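Local coordinates for protein transcriptional activator II (Enterobacteria phage lambda, PDB 1ZS4) that activates transcription from phage promoters by binding DNA as a homotetramer, switching on the repressor and integrase genes needed to establish latency, at residues L12-A17 with V58-V63; E28-A33 with S39-W44. All coordinates share one frame; numbering follows the deposited sequence.

Contact 1 of 2, residues L12-A17 with V58-V63; sequences LRIESA and VLEWGV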
ATOM      1  N   LEU C  12      -3.888   0.941 -25.431  1.00  9.89           N
ATOM      2  CA  LEU C  12      -4.834   1.417 -26.434  1.00  9.93           C
ATOM      3  C   LEU C  12      -5.853   0.324 -26.747  1.00 10.49           C
ATOM      4  O   LEU C  12      -7.040   0.600 -26.908  1.00  9.45           O
ATOM      5  CB  LEU C  12      -4.088   1.840 -27.711  1.00  8.40           C
ATOM      6  CG  LEU C  12      -3.279   3.149 -27.571  1.00 10.37           C
ATOM      7  CD1 LEU C  12      -2.258   3.262 -28.692  1.00 12.15           C
ATOM      8  CD2 LEU C  12      -4.235   4.366 -27.566  1.00 11.19           C
ATOM      9  N   ARG C  13      -5.389  -0.922 -26.820  1.00  9.24           N
ATOM     10  CA  ARG C  13      -6.292  -2.046 -27.107  1.00 10.16           C
ATOM     11  C   ARG C  13      -7.323  -2.252 -25.988  1.00  9.94           C
ATOM     12  O   ARG C  13      -8.507  -2.506 -26.245  1.00  9.86           O
ATOM     13  CB  ARG C  13      -5.510  -3.350 -27.273  1.00 10.10           C
ATOM     14  CG  ARG C  13      -6.418  -4.530 -27.628  1.00 10.75           C
ATOM     15  CD  ARG C  13      -5.655  -5.854 -27.686  1.00 12.16           C
ATOM     16  NE  ARG C  13      -5.315  -6.316 -26.337  1.00 12.36           N
ATOM     17  CZ  ARG C  13      -6.207  -6.801 -25.480  1.00 12.32           C
ATOM     18  NH1 ARG C  13      -7.485  -6.892 -25.828  1.00 15.31           N
ATOM     19  NH2 ARG C  13      -5.824  -7.192 -24.269  1.00 15.69           N
ATOM     20  N   ILE C  14      -6.854  -2.138 -24.749  1.00  9.46           N
ATOM     21  CA  ILE C  14      -7.706  -2.312 -23.584  1.00  8.10           C
ATOM     22  C   ILE C  14      -8.693  -1.142 -23.464  1.00  9.24           C
ATOM     23  O   ILE C  14      -9.882  -1.358 -23.181  1.00  7.98           O
ATOM     24  CB  ILE C  14      -6.837  -2.465 -22.295  1.00  8.26           C
ATOM     25  CG1 ILE C  14      -6.109  -3.819 -22.339  1.00  8.85           C
ATOM     26  CG2 ILE C  14      -7.711  -2.372 -21.034  1.00  7.73           C
ATOM     27  CD1 ILE C  14      -4.928  -3.976 -21.372  1.00  8.30           C
ATOM     28  N   GLU C  15      -8.222   0.080 -23.690  1.00  8.00           N
ATOM     29  CA  GLU C  15      -9.120   1.233 -23.593  1.00  9.21           C
ATOM     30  C   GLU C  15     -10.238   1.084 -24.609  1.00  8.12           C
ATOM     31  O   GLU C  15     -11.399   1.343 -24.297  1.00  8.08           O
ATOM     32  CB  GLU C  15      -8.366   2.549 -23.833  1.00  8.08           C
ATOM     33  CG  GLU C  15      -9.302   3.748 -23.998  1.00 10.25           C
ATOM     34  CD  GLU C  15      -8.562   5.059 -23.869  1.00  9.63           C
ATOM     35  OE1 GLU C  15      -8.325   5.484 -22.716  1.00 12.53           O
ATOM     36  OE2 GLU C  15      -8.197   5.663 -24.904  1.00  9.53           O
ATOM     37  N   SER C  16      -9.894   0.637 -25.818  1.00  7.64           N
ATOM     38  CA  SER C  16     -10.901   0.458 -26.855  1.00  9.53           C
ATOM     39  C   SER C  16     -11.934  -0.575 -26.418  1.00 10.08           C
ATOM     40  O   SER C  16     -13.151  -0.359 -26.560  1.00  9.33           O
ATOM     41  CB  SER C  16     -10.247   0.029 -28.182  1.00 10.28           C
ATOM     42  OG  SER C  16     -11.260  -0.277 -29.134  1.00 14.15           O
ATOM     43  N   ALA C  17     -11.452  -1.701 -25.882  1.00  8.85           N
ATOM     44  CA  ALA C  17     -12.338  -2.769 -25.420  1.00  9.93           C
ATOM     45  C   ALA C  17     -13.243  -2.301 -24.286  1.00 10.08           C
ATOM     46  O   ALA C  17     -14.432  -2.614 -24.261  1.00  9.45           O
ATOM     47  CB  ALA C  17     -11.524  -3.967 -24.956  1.00 12.46           C
ATOM     48  N   VAL C  58       0.074  -2.707 -18.198  1.00 10.63           N
ATOM     49  CA  VAL C  58       1.320  -3.042 -17.508  1.00 13.69           C
ATOM     50  C   VAL C  58       1.186  -4.386 -16.791  1.00 12.58           C
ATOM     51  O   VAL C  58       2.097  -5.216 -16.831  1.00 12.47           O
ATOM     52  CB  VAL C  58       1.703  -1.925 -16.516  1.00 14.27           C
ATOM     53  CG1 VAL C  58       2.819  -2.395 -15.565  1.00 17.00           C
ATOM     54  CG2 VAL C  58       2.168  -0.706 -17.307  1.00 17.05           C
ATOM     55  N   LEU C  59       0.038  -4.619 -16.161  1.00 11.94           N
ATOM     56  CA  LEU C  59      -0.170  -5.875 -15.450  1.00 12.93           C
ATOM     57  C   LEU C  59      -0.184  -7.107 -16.352  1.00 14.35           C
ATOM     58  O   LEU C  59      -0.014  -8.223 -15.863  1.00 16.13           O
ATOM     59  CB  LEU C  59      -1.456  -5.824 -14.617  1.00 14.26           C
ATOM     60  CG  LEU C  59      -1.423  -4.786 -13.486  1.00 11.71           C
ATOM     61  CD1 LEU C  59      -2.757  -4.738 -12.770  1.00 15.86           C
ATOM     62  CD2 LEU C  59      -0.293  -5.131 -12.513  1.00 16.13           C
ATOM     63  N   GLU C  60      -0.372  -6.920 -17.656  1.00 13.46           N
ATOM     64  CA  GLU C  60      -0.386  -8.063 -18.566  1.00 14.50           C
ATOM     65  C   GLU C  60       0.995  -8.713 -18.655  1.00 15.55           C
ATOM     66  O   GLU C  60       1.100  -9.893 -19.013  1.00 16.28           O
ATOM     67  CB  GLU C  60      -0.845  -7.651 -19.977  1.00 15.38           C
ATOM     68  CG  GLU C  60      -2.325  -7.304 -20.101  1.00 14.80           C
ATOM     69  CD  GLU C  60      -2.746  -7.114 -21.555  1.00 15.11           C
ATOM     70  OE1 GLU C  60      -1.929  -6.588 -22.339  1.00 13.53           O
ATOM     71  OE2 GLU C  60      -3.893  -7.478 -21.916  1.00 16.00           O
ATOM     72  N   TRP C  61       2.041  -7.960 -18.329  1.00 16.42           N
ATOM     73  CA  TRP C  61       3.408  -8.483 -18.394  1.00 19.81           C
ATOM     74  C   TRP C  61       3.809  -9.330 -17.188  1.00 21.51           C
ATOM     75  O   TRP C  61       4.910  -9.889 -17.152  1.00 23.33           O
ATOM     76  CB  TRP C  61       4.404  -7.337 -18.592  1.00 19.66           C
ATOM     77  CG  TRP C  61       4.695  -7.060 -20.047  1.00 19.50           C
ATOM     78  CD1 TRP C  61       5.879  -7.279 -20.699  1.00 19.16           C
ATOM     79  CD2 TRP C  61       3.788  -6.538 -21.033  1.00 18.00           C
ATOM     80  NE1 TRP C  61       5.766  -6.927 -22.029  1.00 20.08           N
ATOM     81  CE2 TRP C  61       4.495  -6.471 -22.260  1.00 18.63           C
ATOM     82  CE3 TRP C  61       2.453  -6.125 -21.001  1.00 17.18           C
ATOM     83  CZ2 TRP C  61       3.906  -6.003 -23.440  1.00 17.32           C
ATOM     84  CZ3 TRP C  61       1.866  -5.659 -22.180  1.00 16.60           C
ATOM     85  CH2 TRP C  61       2.595  -5.602 -23.380  1.00 17.17           C
ATOM     86  N   GLY C  62       2.919  -9.421 -16.205  1.00 20.90           N
ATOM     87  CA  GLY C  62       3.178 -10.245 -15.034  1.00 21.96           C
ATOM     88  C   GLY C  62       4.442  -9.927 -14.269  1.00 21.05           C
ATOM     89  O   GLY C  62       4.903  -8.792 -14.275  1.00 21.43           O
ATOM     90  N   VAL C  63       5.003 -10.946 -13.616  1.00 20.29           N
ATOM     91  CA  VAL C  63       6.207 -10.787 -12.806  1.00 19.62           C
ATOM     92  C   VAL C  63       7.336 -11.685 -13.316  1.00 19.46           C
ATOM     93  O   VAL C  63       7.186 -12.903 -13.347  1.00 20.47           O
ATOM     94  CB  VAL C  63       5.908 -11.158 -11.328  1.00 19.26           C
ATOM     95  CG1 VAL C  63       7.111 -10.851 -10.458  1.00 18.71           C
ATOM     96  CG2 VAL C  63       4.674 -10.384 -10.832  1.00 19.81           C
TER

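Contact 2 of 2, residues E28-A33 with S39-W44; sequences EKTAEA and SQISRW. With nucleotides of chain B; nucleotides of chain A.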
ATOM      1  N   GLU C  28     -25.956   4.991 -19.293  1.00 13.59           N
ATOM      2  CA  GLU C  28     -26.890   5.036 -18.157  1.00 14.85           C
ATOM      3  C   GLU C  28     -27.000   3.648 -17.516  1.00 13.49           C
ATOM      4  O   GLU C  28     -26.973   3.526 -16.296  1.00 13.79           O
ATOM      5  CB  GLU C  28     -28.273   5.515 -18.617  1.00 16.55           C
ATOM      6  CG  GLU C  28     -29.420   5.281 -17.603  1.00 18.73           C
ATOM      7  CD  GLU C  28     -29.244   6.043 -16.300  1.00 21.10           C
ATOM      8  OE1 GLU C  28     -28.425   6.986 -16.255  1.00 22.86           O
ATOM      9  OE2 GLU C  28     -29.944   5.717 -15.312  1.00 24.28           O
ATOM     10  N   LYS C  29     -27.109   2.601 -18.330  1.00 15.30           N
ATOM     11  CA  LYS C  29     -27.219   1.249 -17.780  1.00 14.05           C
ATOM     12  C   LYS C  29     -25.973   0.879 -16.978  1.00 13.38           C
ATOM     13  O   LYS C  29     -26.069   0.255 -15.917  1.00 14.80           O
ATOM     14  CB  LYS C  29     -27.488   0.225 -18.895  1.00 17.15           C
ATOM     15  CG  LYS C  29     -28.908   0.312 -19.477  1.00 22.14           C
ATOM     16  CD  LYS C  29     -29.973   0.082 -18.395  1.00 28.02           C
ATOM     17  CE  LYS C  29     -31.407   0.330 -18.899  1.00 32.47           C
ATOM     18  NZ  LYS C  29     -31.753   1.789 -19.077  1.00 36.77           N
ATOM     19  N   THR C  30     -24.800   1.257 -17.479  1.00 12.30           N
ATOM     20  CA  THR C  30     -23.560   0.972 -16.753  1.00 11.52           C
ATOM     21  C   THR C  30     -23.576   1.751 -15.444  1.00 12.47           C
ATOM     22  O   THR C  30     -23.205   1.221 -14.396  1.00 13.12           O
ATOM     23  CB  THR C  30     -22.305   1.403 -17.562  1.00 10.44           C
ATOM     24  OG1 THR C  30     -22.207   0.599 -18.743  1.00 11.13           O
ATOM     25  CG2 THR C  30     -21.019   1.230 -16.726  1.00  9.43           C
ATOM     26  N   ALA C  31     -24.006   3.010 -15.502  1.00 12.06           N
ATOM     27  CA  ALA C  31     -24.060   3.838 -14.298  1.00 11.58           C
ATOM     28  C   ALA C  31     -24.958   3.186 -13.254  1.00 13.32           C
ATOM     29  O   ALA C  31     -24.591   3.084 -12.085  1.00 13.72           O
ATOM     30  CB  ALA C  31     -24.577   5.215 -14.638  1.00 12.32           C
ATOM     31  N   GLU C  32     -26.142   2.755 -13.680  1.00 13.38           N
ATOM     32  CA  GLU C  32     -27.081   2.120 -12.762  1.00 16.32           C
ATOM     33  C   GLU C  32     -26.472   0.912 -12.078  1.00 16.65           C
ATOM     34  O   GLU C  32     -26.656   0.718 -10.873  1.00 15.32           O
ATOM     35  CB  GLU C  32     -28.340   1.691 -13.508  1.00 18.07           C
ATOM     36  CG  GLU C  32     -29.187   2.852 -13.965  1.00 21.10           C
ATOM     37  CD  GLU C  32     -30.361   2.405 -14.823  1.00 24.23           C
ATOM     38  OE1 GLU C  32     -30.721   1.203 -14.778  1.00 27.22           O
ATOM     39  OE2 GLU C  32     -30.934   3.260 -15.534  1.00 26.86           O
ATOM     40  N   ALA C  33     -25.744   0.102 -12.844  1.00 14.68           N
ATOM     41  CA  ALA C  33     -25.137  -1.101 -12.289  1.00 15.53           C
ATOM     42  C   ALA C  33     -23.969  -0.784 -11.346  1.00 14.88           C
ATOM     43  O   ALA C  33     -23.805  -1.427 -10.312  1.00 15.03           O
ATOM     44  CB  ALA C  33     -24.685  -2.031 -13.427  1.00 15.37           C
ATOM     45  N   SER C  39     -23.481  10.754 -15.553  1.00 11.15           N
ATOM     46  CA  SER C  39     -22.510  11.820 -15.813  1.00 10.47           C
ATOM     47  C   SER C  39     -21.131  11.382 -15.334  1.00 10.27           C
ATOM     48  O   SER C  39     -20.106  11.814 -15.886  1.00 10.65           O
ATOM     49  CB  SER C  39     -22.928  13.152 -15.146  1.00 11.89           C
ATOM     50  OG  SER C  39     -22.968  13.089 -13.718  1.00 10.50           O
ATOM     51  N   GLN C  40     -21.098  10.503 -14.330  1.00  8.57           N
ATOM     52  CA  GLN C  40     -19.825  10.003 -13.825  1.00  9.52           C
ATOM     53  C   GLN C  40     -19.250   8.978 -14.809  1.00  7.96           C
ATOM     54  O   GLN C  40     -18.071   9.051 -15.171  1.00 10.55           O
ATOM     55  CB  GLN C  40     -20.001   9.368 -12.440  1.00  8.44           C
ATOM     56  CG  GLN C  40     -19.584  10.305 -11.284  1.00  9.32           C
ATOM     57  CD  GLN C  40     -20.059  11.732 -11.485  1.00 10.05           C
ATOM     58  OE1 GLN C  40     -19.341  12.557 -12.059  1.00 11.56           O
ATOM     59  NE2 GLN C  40     -21.280  12.035 -11.029  1.00  9.64           N
ATOM     60  N   ILE C  41     -20.064   8.026 -15.256  1.00  7.97           N
ATOM     61  CA  ILE C  41     -19.537   7.043 -16.207  1.00  9.29           C
ATOM     62  C   ILE C  41     -19.025   7.802 -17.432  1.00  9.61           C
ATOM     63  O   ILE C  41     -17.931   7.517 -17.942  1.00  9.16           O
ATOM     64  CB  ILE C  41     -20.615   6.009 -16.629  1.00  7.59           C
ATOM     65  CG1 ILE C  41     -21.078   5.215 -15.396  1.00  7.28           C
ATOM     66  CG2 ILE C  41     -20.057   5.049 -17.717  1.00  9.48           C
ATOM     67  CD1 ILE C  41     -19.933   4.582 -14.626  1.00  9.37           C
ATOM     68  N   SER C  42     -19.792   8.797 -17.867  1.00  9.87           N
ATOM     69  CA  SER C  42     -19.415   9.606 -19.020  1.00 10.56           C
ATOM     70  C   SER C  42     -18.049  10.262 -18.796  1.00 10.53           C
ATOM     71  O   SER C  42     -17.135  10.151 -19.629  1.00 11.46           O
ATOM     72  CB  SER C  42     -20.479  10.689 -19.260  1.00 12.15           C
ATOM     73  OG  SER C  42     -20.193  11.457 -20.412  1.00 11.66           O
ATOM     74  N   ARG C  43     -17.891  10.929 -17.652  1.00  8.54           N
ATOM     75  CA  ARG C  43     -16.636  11.607 -17.365  1.00  9.00           C
ATOM     76  C   ARG C  43     -15.468  10.665 -17.117  1.00  9.62           C
ATOM     77  O   ARG C  43     -14.329  10.990 -17.465  1.00  8.74           O
ATOM     78  CB  ARG C  43     -16.829  12.590 -16.202  1.00 10.56           C
ATOM     79  CG  ARG C  43     -17.573  13.844 -16.677  1.00 12.77           C
ATOM     80  CD  ARG C  43     -18.012  14.823 -15.587  1.00 15.76           C
ATOM     81  NE  ARG C  43     -18.348  16.096 -16.236  1.00 16.98           N
ATOM     82  CZ  ARG C  43     -19.510  16.734 -16.136  1.00 16.56           C
ATOM     83  NH1 ARG C  43     -20.492  16.237 -15.391  1.00 15.61           N
ATOM     84  NH2 ARG C  43     -19.691  17.864 -16.821  1.00 16.24           N
ATOM     85  N   TRP C  44     -15.744   9.496 -16.543  1.00  9.38           N
ATOM     86  CA  TRP C  44     -14.684   8.527 -16.277  1.00  8.85           C
ATOM     87  C   TRP C  44     -14.019   8.082 -17.587  1.00  9.68           C
ATOM     88  O   TRP C  44     -12.836   7.758 -17.589  1.00 10.14           O
ATOM     89  CB  TRP C  44     -15.214   7.291 -15.541  1.00  9.41           C
ATOM     90  CG  TRP C  44     -15.597   7.487 -14.083  1.00  9.14           C
ATOM     91  CD1 TRP C  44     -15.610   8.654 -13.376  1.00 11.08           C
ATOM     92  CD2 TRP C  44     -16.097   6.473 -13.199  1.00  9.50           C
ATOM     93  NE1 TRP C  44     -16.107   8.435 -12.098  1.00  9.81           N
ATOM     94  CE2 TRP C  44     -16.410   7.103 -11.967  1.00  9.94           C
ATOM     95  CE3 TRP C  44     -16.312   5.091 -13.330  1.00  9.34           C
ATOM     96  CZ2 TRP C  44     -16.931   6.395 -10.871  1.00  9.98           C
ATOM     97  CZ3 TRP C  44     -16.828   4.385 -12.246  1.00  8.58           C
ATOM     98  CH2 TRP C  44     -17.132   5.044 -11.027  1.00  8.90           C
TER
ATOM     99  P    DC B  17     -16.624  10.138  -8.678  1.00 11.23           P
ATOM    100  OP1  DC B  17     -16.753   8.700  -8.393  1.00 13.19           O
ATOM    101  OP2  DC B  17     -16.247  10.610 -10.035  1.00 13.01           O
ATOM    102  O5'  DC B  17     -18.074  10.694  -8.379  1.00 14.67           O
ATOM    103  C5'  DC B  17     -18.207  11.897  -7.730  1.00 22.01           C
ATOM    104  C4'  DC B  17     -19.428  11.897  -6.859  1.00 17.54           C
ATOM    105  O4'  DC B  17     -19.489  13.305  -6.582  1.00 18.33           O
ATOM    106  C3'  DC B  17     -20.704  11.562  -7.640  1.00 15.41           C
ATOM    107  O3'  DC B  17     -21.759  10.828  -7.003  1.00 12.34           O
ATOM    108  C2'  DC B  17     -21.148  12.880  -8.204  1.00 19.62           C
ATOM    109  C1'  DC B  17     -20.571  13.912  -7.270  1.00 15.67           C
ATOM    110  N1   DC B  17     -20.002  14.928  -8.151  1.00 14.30           N
ATOM    111  C2   DC B  17     -20.508  16.203  -8.081  1.00 13.52           C
ATOM    112  O2   DC B  17     -21.379  16.436  -7.224  1.00 13.10           O
ATOM    113  N3   DC B  17     -20.054  17.142  -8.936  1.00 12.20           N
ATOM    114  C4   DC B  17     -19.113  16.828  -9.840  1.00 13.21           C
ATOM    115  N4   DC B  17     -18.689  17.786 -10.669  1.00 13.16           N
ATOM    116  C5   DC B  17     -18.570  15.520  -9.930  1.00  9.84           C
ATOM    117  C6   DC B  17     -19.028  14.610  -9.066  1.00 11.39           C
TER
ATOM    118  P    DT A   9     -18.860  16.676 -23.720  1.00 20.79           P
ATOM    119  OP1  DT A   9     -18.240  17.340 -24.894  1.00 22.93           O
ATOM    120  OP2  DT A   9     -18.021  15.864 -22.810  1.00 20.76           O
ATOM    121  O5'  DT A   9     -19.604  17.794 -22.855  1.00 21.96           O
ATOM    122  C5'  DT A   9     -20.647  18.534 -23.460  1.00 23.90           C
ATOM    123  C4'  DT A   9     -21.211  19.595 -22.542  1.00 23.41           C
ATOM    124  O4'  DT A   9     -22.199  19.031 -21.636  1.00 22.71           O
ATOM    125  C3'  DT A   9     -20.183  20.269 -21.629  1.00 24.10           C
ATOM    126  O3'  DT A   9     -20.652  21.597 -21.396  1.00 27.65           O
ATOM    127  C2'  DT A   9     -20.248  19.421 -20.366  1.00 24.07           C
ATOM    128  C1'  DT A   9     -21.739  19.134 -20.295  1.00 20.10           C
ATOM    129  N1   DT A   9     -22.235  17.975 -19.529  1.00 17.19           N
ATOM    130  C2   DT A   9     -23.476  18.081 -18.928  1.00 17.32           C
ATOM    131  O2   DT A   9     -24.170  19.082 -18.979  1.00 16.23           O
ATOM    132  N3   DT A   9     -23.886  16.961 -18.265  1.00 14.91           N
ATOM    133  C4   DT A   9     -23.209  15.770 -18.145  1.00 14.03           C
ATOM    134  O4   DT A   9     -23.728  14.839 -17.538  1.00 13.43           O
ATOM    135  C5   DT A   9     -21.912  15.729 -18.779  1.00 12.08           C
ATOM    136  C7   DT A   9     -21.098  14.474 -18.688  1.00 14.65           C
ATOM    137  C6   DT A   9     -21.491  16.821 -19.429  1.00 14.23           C
TER
ATOM    138  P    DG B  18     -22.988  10.302  -7.898  1.00 12.64           P
ATOM    139  OP1  DG B  18     -23.596   9.139  -7.220  1.00 13.73           O
ATOM    140  OP2  DG B  18     -22.580  10.180  -9.333  1.00 12.34           O
ATOM    141  O5'  DG B  18     -24.050  11.491  -7.824  1.00 12.18           O
ATOM    142  C5'  DG B  18     -24.597  11.859  -6.564  1.00 12.86           C
ATOM    143  C4'  DG B  18     -25.791  12.773  -6.728  1.00 13.54           C
ATOM    144  O4'  DG B  18     -25.367  14.050  -7.271  1.00 13.79           O
ATOM    145  C3'  DG B  18     -26.866  12.276  -7.689  1.00 13.38           C
ATOM    146  O3'  DG B  18     -28.140  12.697  -7.192  1.00 15.81           O
ATOM    147  C2'  DG B  18     -26.438  12.872  -9.019  1.00 13.39           C
ATOM    148  C1'  DG B  18     -25.804  14.203  -8.620  1.00 11.92           C
ATOM    149  N9   DG B  18     -24.642  14.582  -9.424  1.00 11.42           N
ATOM    150  C8   DG B  18     -23.656  13.748  -9.907  1.00 11.30           C
ATOM    151  N7   DG B  18     -22.759  14.375 -10.622  1.00 10.08           N
ATOM    152  C5   DG B  18     -23.174  15.704 -10.603  1.00 11.46           C
ATOM    153  C6   DG B  18     -22.603  16.864 -11.209  1.00 12.62           C
ATOM    154  O6   DG B  18     -21.572  16.959 -11.905  1.00 10.37           O
ATOM    155  N1   DG B  18     -23.355  17.999 -10.939  1.00 12.87           N
ATOM    156  C2   DG B  18     -24.496  18.032 -10.181  1.00 12.93           C
ATOM    157  N2   DG B  18     -25.072  19.238 -10.049  1.00 14.23           N
ATOM    158  N3   DG B  18     -25.034  16.970  -9.603  1.00 12.34           N
ATOM    159  C4   DG B  18     -24.328  15.846  -9.859  1.00 12.54           C
TER

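Contact 1 of 2, residues L12-A17 with V58-V63
Arg13, on helix 7-25, meets the carboxylate of Glu60 at the C-terminal end of the 49-59 region. Its charged guanidinium suits an exposed place, and its long flexible chain lets it reach Glu60: CG stands anti to the backbone N (chi1 -178°), and a bend at chi3 then swings the guanidinium round to offer its edge. There Glu60 OE2 lies in the guanidinium plane, 3.1 Å from Arg13 NH2, and the two flat groups are nearly coplanar, 14° apart. The salt bridge is nevertheless bent, with an N-H...O angle of 129°, so its hydrogen bond is weak and the attraction is probably largely one of charge. Arg13 NE has a second acid, Glu10, and because Glu10 and Glu60 bring carboxylate oxygens close together, the arginine probably eases the repulsion between them. Ile14 follows and is buried. Its CD1 points against the oncoming carboxylate end of Glu60, 3.7 Å from OE2, while the same branched apolar side chain packs on Leu56 and on Trp61 of the second subunit. The CA atoms of Ile14 and Glu60 are 10.6 Å apart, a gap their side chains bridge from opposite directions. Gly62, ending a type I beta turn from Leu59, has positive phi, tolerated because glycine lacks CB. The arrangement is a partly exposed salt bridge beside apolar packing, joining helix 7-25 to the end of helix 49-59 in an all-helical helix-turn-helix protein.

Contact 2 of 2, residues E28-A33 with S39-W44
Ala31 and Ile41 bring the two helical segments together, their CA atoms 5.9 Å apart, and no hydrogen bond joins the backbones. Such closeness suits alanine: Ile41 CG1 rests 3.5 Å from Ala31 CA and also touches its methyl. With CG1 beside the backbone N and CG2 anti to it (chi1 -62°), Ile41 spreads two branches, and both CG2 and CD1 lie 4.1 Å from Thr30 CG2. Threonine fits here because its methyl joins the apolar core while its hydroxyl bonds to the carbonyl of Gly26.

Away from this core, helix 38-47 faces the DNA. Gln40, bent at chi2, suits its place because its amide NH2 has two hydrogens to give: NE2 donates to both OP2 and N7 of DG18 of chain B, each 2.8 Å away, gripping backbone and base together. Trp44 offers a single N-H in its ring plane, which points almost straight at OP2 of DC17 of chain B, at 3.0 Å and 173°. Arg43, extended from CG to NE, combines a flat guanidinium face, laid over C5 of DT9 of chain A, with N-H groups, of which NH2 bonds to N7 of another guanine. The small Ser42 brings OG to 3.6 Å from the methyl C7 of that thymine and hydrogen-bonds a phosphate.

This is the core of a helix-turn-helix motif, with helix 38-47 as the recognition helix. Behind it, Thr30 and Ile41 pack on Ile22 of helix 7-25, while Trp44 meets Trp48 of its own chain and Trp48 of the second subunit edge-to-face and touches Val34 of helix 27-34.

Overall arrangement
From the N terminus, helix 7-25 supplies the first half of contact 1, and the chain then passes directly into helix 27-34, where contact 2 begins. A short turn leads to helix 38-47, so contact 2 closes a small loop of five residues. Helix 49-59 follows and brings the chain back to helix 7-25, closing the 40-residue loop of contact 1. Contact 2 therefore nests within contact 1, without crossing it. The two centres lie 22 Å apart: contact 2 holds helix 27-34 against the recognition helix, and contact 1 ties helix 7-25 to the C-terminal end of helix 49-59. Both adjoin the second subunit, while helix 65-78 follows beyond.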